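Local coordinates for pesticidal crystal protein Cry2Aa (Bacillus thuringiensis serovar kurstaki, PDB 1I5P), which kills dipteran and lepidopteran larvae by binding to their midgut epithelial cells and promoting colloidosmotic lysis, at residues Thr371-Ser376 / Phe398-Ser403. Numbering follows the deposited sequence.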
ATOM      1  N   THR A 371     -12.276  -3.973  16.530  1.00 15.16           N
ATOM      2  CA  THR A 371     -11.607  -5.257  16.296  1.00 14.97           C
ATOM      3  C   THR A 371     -11.685  -5.621  14.823  1.00 13.59           C
ATOM      4  O   THR A 371     -12.403  -6.538  14.427  1.00 13.00           O
ATOM      5  CB  THR A 371     -12.239  -6.397  17.125  1.00 15.92           C
ATOM      6  OG1 THR A 371     -13.579  -6.635  16.681  1.00 16.08           O
ATOM      7  CG2 THR A 371     -12.253  -6.037  18.604  1.00 15.99           C
ATOM      8  N   PRO A 372     -10.946  -4.888  13.984  1.00 11.39           N
ATOM      9  CA  PRO A 372     -10.947  -5.152  12.546  1.00 11.47           C
ATOM     10  C   PRO A 372     -10.309  -6.490  12.191  1.00 11.85           C
ATOM     11  O   PRO A 372      -9.592  -7.088  12.997  1.00 12.31           O
ATOM     12  CB  PRO A 372     -10.135  -3.992  11.990  1.00 11.55           C
ATOM     13  CG  PRO A 372      -9.114  -3.786  13.078  1.00 13.49           C
ATOM     14  CD  PRO A 372      -9.994  -3.815  14.314  1.00  9.48           C
ATOM     15  N   PHE A 373     -10.575  -6.950  10.976  1.00 10.53           N
ATOM     16  CA  PHE A 373      -9.999  -8.193  10.485  1.00 12.09           C
ATOM     17  C   PHE A 373      -8.541  -7.885  10.150  1.00 11.42           C
ATOM     18  O   PHE A 373      -8.235  -6.779   9.695  1.00 12.92           O
ATOM     19  CB  PHE A 373     -10.724  -8.646   9.215  1.00 11.29           C
ATOM     20  CG  PHE A 373     -12.099  -9.198   9.460  1.00 11.94           C
ATOM     21  CD1 PHE A 373     -13.219  -8.551   8.955  1.00 13.58           C
ATOM     22  CD2 PHE A 373     -12.272 -10.384  10.172  1.00 12.08           C
ATOM     23  CE1 PHE A 373     -14.493  -9.077   9.151  1.00 18.09           C
ATOM     24  CE2 PHE A 373     -13.539 -10.918  10.375  1.00 13.02           C
ATOM     25  CZ  PHE A 373     -14.652 -10.266   9.864  1.00 16.67           C
ATOM     26  N   VAL A 374      -7.644  -8.842  10.380  1.00 11.16           N
ATOM     27  CA  VAL A 374      -6.230  -8.644  10.064  1.00 11.37           C
ATOM     28  C   VAL A 374      -5.608  -9.858   9.372  1.00 14.03           C
ATOM     29  O   VAL A 374      -4.599  -9.732   8.667  1.00 14.52           O
ATOM     30  CB  VAL A 374      -5.394  -8.306  11.341  1.00 13.17           C
ATOM     31  CG1 VAL A 374      -5.776  -6.927  11.859  1.00  9.85           C
ATOM     32  CG2 VAL A 374      -5.617  -9.355  12.430  1.00 10.34           C
ATOM     33  N   ARG A 375      -6.224 -11.022   9.542  1.00 12.85           N
ATOM     34  CA  ARG A 375      -5.684 -12.242   8.958  1.00 14.65           C
ATOM     35  C   ARG A 375      -6.752 -13.055   8.229  1.00 15.16           C
ATOM     36  O   ARG A 375      -7.889 -13.158   8.698  1.00 15.20           O
ATOM     37  CB  ARG A 375      -5.046 -13.075  10.075  1.00 15.57           C
ATOM     38  CG  ARG A 375      -4.250 -14.284   9.625  1.00 18.39           C
ATOM     39  CD  ARG A 375      -3.683 -15.015  10.838  1.00 18.89           C
ATOM     40  NE  ARG A 375      -2.659 -14.253  11.559  1.00 15.73           N
ATOM     41  CZ  ARG A 375      -1.353 -14.335  11.317  1.00 15.97           C
ATOM     42  NH1 ARG A 375      -0.906 -15.144  10.364  1.00 13.56           N
ATOM     43  NH2 ARG A 375      -0.487 -13.638  12.050  1.00 14.89           N
ATOM     44  N   SER A 376      -6.389 -13.628   7.081  1.00 12.96           N
ATOM     45  CA  SER A 376      -7.329 -14.439   6.304  1.00 13.60           C
ATOM     46  C   SER A 376      -6.718 -15.759   5.820  1.00 11.71           C
ATOM     47  O   SER A 376      -5.502 -15.877   5.686  1.00 13.82           O
ATOM     48  CB  SER A 376      -7.818 -13.655   5.089  1.00 10.38           C
ATOM     49  OG  SER A 376      -6.749 -13.414   4.185  1.00 15.91           O
ATOM     50  N   PHE A 398     -11.665 -15.575   8.244  1.00 17.36           N
ATOM     51  CA  PHE A 398     -11.030 -14.335   8.658  1.00 18.48           C
ATOM     52  C   PHE A 398     -10.956 -14.236  10.174  1.00 20.35           C
ATOM     53  O   PHE A 398     -11.801 -14.778  10.889  1.00 19.09           O
ATOM     54  CB  PHE A 398     -11.793 -13.133   8.086  1.00 18.44           C
ATOM     55  CG  PHE A 398     -11.955 -13.170   6.588  1.00 20.46           C
ATOM     56  CD1 PHE A 398     -12.956 -13.941   6.003  1.00 20.79           C
ATOM     57  CD2 PHE A 398     -11.083 -12.463   5.758  1.00 18.97           C
ATOM     58  CE1 PHE A 398     -13.089 -14.008   4.613  1.00 20.34           C
ATOM     59  CE2 PHE A 398     -11.210 -12.527   4.369  1.00 17.08           C
ATOM     60  CZ  PHE A 398     -12.213 -13.302   3.797  1.00 18.18           C
ATOM     61  N   GLN A 399      -9.935 -13.539  10.656  1.00 19.40           N
ATOM     62  CA  GLN A 399      -9.736 -13.379  12.086  1.00 17.36           C
ATOM     63  C   GLN A 399      -9.449 -11.914  12.395  1.00 14.92           C
ATOM     64  O   GLN A 399      -8.758 -11.230  11.638  1.00 11.96           O
ATOM     65  CB  GLN A 399      -8.579 -14.273  12.532  1.00 18.98           C
ATOM     66  CG  GLN A 399      -8.270 -14.262  14.007  1.00 21.76           C
ATOM     67  CD  GLN A 399      -7.280 -15.351  14.364  1.00 25.40           C
ATOM     68  OE1 GLN A 399      -7.587 -16.540  14.259  1.00 25.28           O
ATOM     69  NE2 GLN A 399      -6.083 -14.954  14.774  1.00 24.75           N
ATOM     70  N   THR A 400      -9.987 -11.447  13.518  1.00 14.63           N
ATOM     71  CA  THR A 400      -9.840 -10.061  13.951  1.00 15.39           C
ATOM     72  C   THR A 400      -8.671  -9.851  14.905  1.00 14.35           C
ATOM     73  O   THR A 400      -8.037 -10.809  15.339  1.00 13.61           O
ATOM     74  CB  THR A 400     -11.118  -9.591  14.662  1.00 15.01           C
ATOM     75  OG1 THR A 400     -11.239 -10.266  15.921  1.00 14.74           O
ATOM     76  CG2 THR A 400     -12.345  -9.907  13.811  1.00 11.46           C
ATOM     77  N   THR A 401      -8.394  -8.588  15.222  1.00 17.00           N
ATOM     78  CA  THR A 401      -7.320  -8.233  16.147  1.00 19.96           C
ATOM     79  C   THR A 401      -7.546  -9.053  17.404  1.00 23.97           C
ATOM     80  O   THR A 401      -6.620  -9.347  18.157  1.00 22.01           O
ATOM     81  CB  THR A 401      -7.369  -6.741  16.511  1.00 20.54           C
ATOM     82  OG1 THR A 401      -8.700  -6.390  16.912  1.00 17.12           O
ATOM     83  CG2 THR A 401      -6.959  -5.892  15.319  1.00 18.24           C
ATOM     84  N   LEU A 402      -8.806  -9.396  17.628  1.00 27.91           N
ATOM     85  CA  LEU A 402      -9.175 -10.235  18.744  1.00 34.02           C
ATOM     86  C   LEU A 402      -9.152 -11.587  18.041  1.00 36.41           C
ATOM     87  O   LEU A 402      -9.583 -11.693  16.895  1.00 39.85           O
ATOM     88  CB  LEU A 402     -10.587  -9.896  19.213  1.00 36.50           C
ATOM     89  CG  LEU A 402     -10.972 -10.336  20.625  1.00 39.57           C
ATOM     90  CD1 LEU A 402     -12.467 -10.131  20.810  1.00 38.68           C
ATOM     91  CD2 LEU A 402     -10.600 -11.798  20.842  1.00 42.37           C
ATOM     92  N   SER A 403      -8.652 -12.621  18.697  1.00 37.18           N
ATOM     93  CA  SER A 403      -8.581 -13.926  18.051  1.00 35.80           C
ATOM     94  C   SER A 403      -9.912 -14.473  17.533  1.00 33.24           C
ATOM     95  O   SER A 403     -10.039 -15.670  17.288  1.00 33.80           O
ATOM     96  CB  SER A 403      -7.933 -14.923  19.003  1.00 37.77           C
ATOM     97  OG  SER A 403      -6.622 -14.490  19.327  1.00 40.14           O
TER
HETATM   98  O   HOH W   1     -13.638  -9.575  17.221  1.00 26.79           O
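Gln399 O is gripped by two successive backbone N-H groups of the facing strand. Val374 N donates at 2.9 Å to Gln399 O, almost straight (171°) and in the carbonyl plane. Arg375 N reaches Gln399 O at 3.3 Å, tilted somewhat from that plane. The Phe373 ring sets its edge near the same oxygen. In return, Gln399 N donates to Arg375 O at 2.9 Å. Thr401 N, just past the strand end, bonds Pro372 O at 2.9 Å.

The aromatic side is built by Phe373 and Phe398. Phe398 turns its ring edge to the face of Phe373, with centroids 5.8 Å apart and planes at 61°. Phe373 CG is anti to the carbonyl carbon and beside the backbone N (chi1 -73°), which brings CD2 within 3.5 Å of Phe398 CB. Thr400 CG2 approaches CD2 and CE2 from across the ring plane, so these atoms lie between Phe398 CB and Thr400 CG2. Ser376 CB packs obliquely on the Phe398 ring near CD2. Leu308 and Ile311 of strand 308-321 also touch this aromatic pair, Leu308 on Phe373 and Ile311 on Phe398.

Arg375 and Gln399 extend from the other face of the sheet. Arg375 forms a salt bridge with Asp45 and a hydrogen bond with Ser415, while Gln399 OE1 accepts from Arg405. At the loop end, one water links Thr371 OG1 and Thr400 OG1, donating to the latter at 2.8 Å. Thr401 CG2 fits against Pro372 CG and Val374 CG1.

Val374 and Arg375 thus both oppose Gln399, a classic beta bulge. It shifts the antiparallel register by one residue between the pairs Phe373-Thr400 and Arg375-Gln399. Strands 373-377 and 397-400 are the two inner strands of a small four-stranded antiparallel sheet in the middle, beta-prism domain of the three-domain delta-endotoxin fold.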